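Local atomic coordinates of chitooligosaccharidolytic beta-N-acetylglucosaminidase (Ostrinia furnacalis, PDB entry 3NSN), a protein that hydrolyses terminal beta-linked N-acetylglucosamine units, one at a time, from the non-reducing ends of chitooligosaccharides, preferring shorter ones. Residues W426-D431 with S447-L452. Sequence-based numbering, arbitrary orientation.
With TMX (2-deoxy-2-(trimethylammonio)-beta-D-glucopyranose), chain B; NAG (2-acetamido-2-deoxy-beta-D-glucopyranose), chain C.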
ATOM      1  N   TRP A 426     -11.307 -22.473   1.299  1.00 25.49           N
ATOM      2  CA  TRP A 426     -10.081 -21.785   0.889  1.00 26.49           C
ATOM      3  C   TRP A 426      -9.284 -22.579  -0.147  1.00 27.35           C
ATOM      4  O   TRP A 426      -8.179 -22.266  -0.456  1.00 27.74           O
ATOM      5  CB  TRP A 426      -9.204 -21.401   2.085  1.00 26.26           C
ATOM      6  CG  TRP A 426      -8.659 -22.549   2.836  1.00 25.92           C
ATOM      7  CD1 TRP A 426      -9.320 -23.321   3.671  1.00 25.02           C
ATOM      8  CD2 TRP A 426      -7.333 -23.043   2.814  1.00 25.73           C
ATOM      9  NE1 TRP A 426      -8.540 -24.288   4.156  1.00 25.56           N
ATOM     10  CE2 TRP A 426      -7.296 -24.143   3.650  1.00 25.42           C
ATOM     11  CE3 TRP A 426      -6.176 -22.666   2.164  1.00 25.69           C
ATOM     12  CZ2 TRP A 426      -6.168 -24.867   3.855  1.00 25.45           C
ATOM     13  CZ3 TRP A 426      -5.062 -23.387   2.367  1.00 25.21           C
ATOM     14  CH2 TRP A 426      -5.057 -24.474   3.201  1.00 25.13           C
ATOM     15  N   THR A 427      -9.868 -23.631  -0.663  1.00 28.26           N
ATOM     16  CA  THR A 427      -9.243 -24.423  -1.726  1.00 29.27           C
ATOM     17  C   THR A 427      -9.413 -23.692  -3.027  1.00 29.95           C
ATOM     18  O   THR A 427     -10.016 -22.695  -3.059  1.00 29.94           O
ATOM     19  CB  THR A 427      -9.914 -25.786  -1.943  1.00 29.15           C
ATOM     20  OG1 THR A 427     -11.280 -25.611  -2.278  1.00 29.24           O
ATOM     21  CG2 THR A 427      -9.834 -26.655  -0.762  1.00 29.36           C
ATOM     22  N   THR A 428      -8.891 -24.230  -4.104  1.00 30.99           N
ATOM     23  CA  THR A 428      -9.094 -23.653  -5.413  1.00 31.88           C
ATOM     24  C   THR A 428     -10.526 -23.870  -5.717  1.00 32.34           C
ATOM     25  O   THR A 428     -11.145 -24.684  -5.128  1.00 32.39           O
ATOM     26  CB  THR A 428      -8.233 -24.273  -6.506  1.00 31.92           C
ATOM     27  OG1 THR A 428      -8.605 -25.617  -6.695  1.00 32.88           O
ATOM     28  CG2 THR A 428      -6.801 -24.240  -6.143  1.00 32.12           C
ATOM     29  N   GLY A 429     -11.062 -23.110  -6.640  1.00 32.88           N
ATOM     30  CA  GLY A 429     -12.477 -23.119  -6.884  1.00 33.60           C
ATOM     31  C   GLY A 429     -12.899 -24.269  -7.742  1.00 34.19           C
ATOM     32  O   GLY A 429     -14.024 -24.445  -8.095  1.00 34.43           O
ATOM     33  N   VAL A 430     -11.922 -25.044  -8.099  1.00 34.65           N
ATOM     34  CA  VAL A 430     -12.109 -26.108  -9.009  1.00 35.03           C
ATOM     35  C   VAL A 430     -11.815 -27.460  -8.318  1.00 35.24           C
ATOM     36  O   VAL A 430     -11.871 -28.478  -8.901  1.00 35.42           O
ATOM     37  CB  VAL A 430     -11.209 -25.764 -10.197  1.00 35.07           C
ATOM     38  CG1 VAL A 430     -10.233 -26.760 -10.410  1.00 34.89           C
ATOM     39  CG2 VAL A 430     -12.016 -25.444 -11.381  1.00 34.97           C
ATOM     40  N   ASP A 431     -11.499 -27.403  -7.043  1.00 35.42           N
ATOM     41  CA  ASP A 431     -11.193 -28.553  -6.236  1.00 35.45           C
ATOM     42  C   ASP A 431     -12.427 -29.390  -6.046  1.00 35.21           C
ATOM     43  O   ASP A 431     -13.490 -28.882  -5.910  1.00 35.19           O
ATOM     44  CB  ASP A 431     -10.676 -28.099  -4.884  1.00 35.70           C
ATOM     45  CG  ASP A 431     -10.251 -29.248  -3.998  1.00 36.35           C
ATOM     46  OD1 ASP A 431      -9.098 -29.246  -3.615  1.00 37.14           O
ATOM     47  OD2 ASP A 431     -11.048 -30.138  -3.695  1.00 37.80           O
ATOM     48  N   SER A 447     -13.953 -18.670  -0.179  1.00 23.86           N
ATOM     49  CA  SER A 447     -12.729 -17.915  -0.016  1.00 23.98           C
ATOM     50  C   SER A 447     -11.594 -18.557  -0.779  1.00 23.97           C
ATOM     51  O   SER A 447     -10.531 -18.678  -0.284  1.00 23.84           O
ATOM     52  CB  SER A 447     -12.380 -17.752   1.455  1.00 23.63           C
ATOM     53  OG  SER A 447     -13.279 -16.914   2.058  1.00 24.49           O
ATOM     54  N   ASN A 448     -11.830 -18.971  -2.001  1.00 24.31           N
ATOM     55  CA  ASN A 448     -10.835 -19.738  -2.670  1.00 24.60           C
ATOM     56  C   ASN A 448      -9.528 -18.999  -2.857  1.00 24.73           C
ATOM     57  O   ASN A 448      -9.489 -17.881  -3.236  1.00 24.81           O
ATOM     58  CB  ASN A 448     -11.386 -20.392  -3.944  1.00 24.75           C
ATOM     59  CG  ASN A 448     -12.110 -19.462  -4.822  1.00 25.05           C
ATOM     60  OD1 ASN A 448     -13.075 -18.871  -4.454  1.00 25.35           O
ATOM     61  ND2 ASN A 448     -11.658 -19.373  -6.023  1.00 25.97           N
ATOM     62  N   TYR A 449      -8.455 -19.648  -2.496  1.00 25.00           N
ATOM     63  CA  TYR A 449      -7.175 -18.983  -2.380  1.00 25.18           C
ATOM     64  C   TYR A 449      -6.633 -18.425  -3.669  1.00 24.96           C
ATOM     65  O   TYR A 449      -5.937 -17.484  -3.644  1.00 24.96           O
ATOM     66  CB  TYR A 449      -6.180 -19.821  -1.627  1.00 25.48           C
ATOM     67  CG  TYR A 449      -5.433 -20.817  -2.424  1.00 27.04           C
ATOM     68  CD1 TYR A 449      -5.844 -22.114  -2.504  1.00 28.41           C
ATOM     69  CD2 TYR A 449      -4.293 -20.462  -3.067  1.00 28.07           C
ATOM     70  CE1 TYR A 449      -5.156 -23.006  -3.217  1.00 29.22           C
ATOM     71  CE2 TYR A 449      -3.605 -21.328  -3.760  1.00 29.62           C
ATOM     72  CZ  TYR A 449      -4.037 -22.595  -3.849  1.00 30.66           C
ATOM     73  OH  TYR A 449      -3.328 -23.452  -4.583  1.00 33.40           O
ATOM     74  N   ASP A 450      -6.987 -19.032  -4.784  1.00 24.50           N
ATOM     75  CA  ASP A 450      -6.556 -18.599  -6.109  1.00 24.27           C
ATOM     76  C   ASP A 450      -7.170 -17.283  -6.579  1.00 23.64           C
ATOM     77  O   ASP A 450      -6.661 -16.665  -7.466  1.00 23.81           O
ATOM     78  CB  ASP A 450      -6.642 -19.718  -7.159  1.00 24.49           C
ATOM     79  CG  ASP A 450      -8.032 -20.296  -7.306  1.00 25.47           C
ATOM     80  OD1 ASP A 450      -8.765 -20.373  -6.360  1.00 26.62           O
ATOM     81  OD2 ASP A 450      -8.387 -20.693  -8.377  1.00 28.00           O
ATOM     82  N   ALA A 451      -8.272 -16.895  -5.978  1.00 23.15           N
ATOM     83  CA  ALA A 451      -8.951 -15.679  -6.337  1.00 22.55           C
ATOM     84  C   ALA A 451      -9.211 -14.654  -5.231  1.00 22.16           C
ATOM     85  O   ALA A 451      -9.408 -13.474  -5.493  1.00 21.92           O
ATOM     86  CB  ALA A 451     -10.227 -16.004  -7.024  1.00 22.61           C
ATOM     87  N   LEU A 452      -9.268 -15.152  -4.012  1.00 21.70           N
ATOM     88  CA  LEU A 452      -9.706 -14.412  -2.874  1.00 21.09           C
ATOM     89  C   LEU A 452      -8.770 -14.258  -1.702  1.00 20.85           C
ATOM     90  O   LEU A 452      -9.167 -13.803  -0.670  1.00 20.75           O
ATOM     91  CB  LEU A 452     -11.035 -14.982  -2.439  1.00 21.12           C
ATOM     92  CG  LEU A 452     -12.374 -14.369  -2.843  1.00 21.11           C
ATOM     93  CD1 LEU A 452     -12.350 -13.267  -3.806  1.00 19.91           C
ATOM     94  CD2 LEU A 452     -13.360 -15.395  -3.224  1.00 20.62           C
TER
HETATM   95  C1  TMX B   4      -2.793 -20.596   5.423  1.00 22.88           C
HETATM   96  C2  TMX B   4      -3.689 -20.527   6.712  1.00 22.92           C
HETATM   97  N2  TMX B   4      -5.122 -20.927   6.497  1.00 23.83           N
HETATM   98  C3  TMX B   4      -3.507 -19.165   7.467  1.00 22.55           C
HETATM   99  O3  TMX B   4      -3.153 -19.408   8.842  1.00 21.98           O
HETATM  100  C4  TMX B   4      -2.445 -18.271   6.824  1.00 21.69           C
HETATM  101  O4  TMX B   4      -2.445 -17.005   7.496  1.00 21.56           O
HETATM  102  C5  TMX B   4      -2.763 -18.086   5.333  1.00 21.98           C
HETATM  103  O5  TMX B   4      -2.824 -19.364   4.623  1.00 22.17           O
HETATM  104  C6  TMX B   4      -1.722 -17.202   4.654  1.00 21.15           C
HETATM  105  O6  TMX B   4      -2.160 -16.912   3.320  1.00 21.91           O
HETATM  106  C7  TMX B   4      -5.228 -22.350   6.154  1.00 23.23           C
HETATM  107  C8  TMX B   4      -5.808 -20.182   5.428  1.00 22.43           C
HETATM  108  C9  TMX B   4      -5.918 -20.746   7.726  1.00 23.09           C
HETATM  109  C1  NAG C   3       2.107 -22.232   4.028  1.00 29.30           C
HETATM  110  C2  NAG C   3       2.140 -20.837   4.674  1.00 27.39           C
HETATM  111  C3  NAG C   3       0.884 -20.591   5.532  1.00 26.59           C
HETATM  112  C4  NAG C   3      -0.424 -20.982   4.812  1.00 25.44           C
HETATM  113  C5  NAG C   3      -0.271 -22.371   4.171  1.00 26.96           C
HETATM  114  C6  NAG C   3      -1.462 -22.691   3.276  1.00 27.34           C
HETATM  115  C7  NAG C   3       4.447 -20.040   5.195  1.00 26.77           C
HETATM  116  C8  NAG C   3       4.417 -19.321   3.856  1.00 24.11           C
HETATM  117  N2  NAG C   3       3.341 -20.738   5.522  1.00 26.24           N
HETATM  118  O3  NAG C   3       0.813 -19.205   5.935  1.00 26.19           O
HETATM  119  O4  NAG C   3      -1.449 -21.000   5.813  1.00 23.67           O
HETATM  120  O5  NAG C   3       0.881 -22.403   3.313  1.00 27.51           O
HETATM  121  O6  NAG C   3      -1.423 -24.071   2.941  1.00 28.45           O
HETATM  122  O7  NAG C   3       5.451 -19.970   5.909  1.00 28.32           O
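Trp426 and Tyr449 meet where the backbone oxygen of the first lies in the plane of the second's ring, at its edge, with Trp426 O 3.1 Å from Tyr449 CD1. The same oxygen accepts a weak hydrogen bond from Tyr449 N, bent to 142°. The close-packed part sets the backbone of 426-429 against the Tyr449 ring and the Asn448 and Asp450 side chains. Trp426 CA directs its hydrogen at Ser447 O over 3.4 Å, and the angle of 165° identifies a nearly straight CA-H...O contact. Asn448 is buried next to this contact; its ND2 donates to Asp450 OD1 (3.1 Å), meeting the carboxylate from above its plane, and also to Asn481. For Thr428, chi1 of 65°, measured to OG1, puts CG2 anti to the carbonyl carbon, and CG2 reaches Tyr449 CE1 obliquely at 3.6 Å, the two side chains running alongside each other. Asp450 OD1, already held by Asn448 ND2, rests against Thr428 CA at 3.4 Å.

The contact fades at exposed Val430, where the type I turn Thr428-Asp431 carries the chain away toward solvent.

On the ligand side, one face of the Trp426 indole carries a methyl of the trimethylammonium group, CZ2 lying 3.5 Å from TMX C7, consistent with a cation-pi contact. NE1 is tied to Thr403 O, and Trp402 meets the ring nearly perpendicularly. With an alanine here, that methyl would probably lose its aromatic wall and Thr403 O its indole donor. Both segments follow neighbouring strands, 421-425 and 444-446, at the C-terminal mouth of the TIM barrel, the place of the active site in glycoside hydrolase family 20.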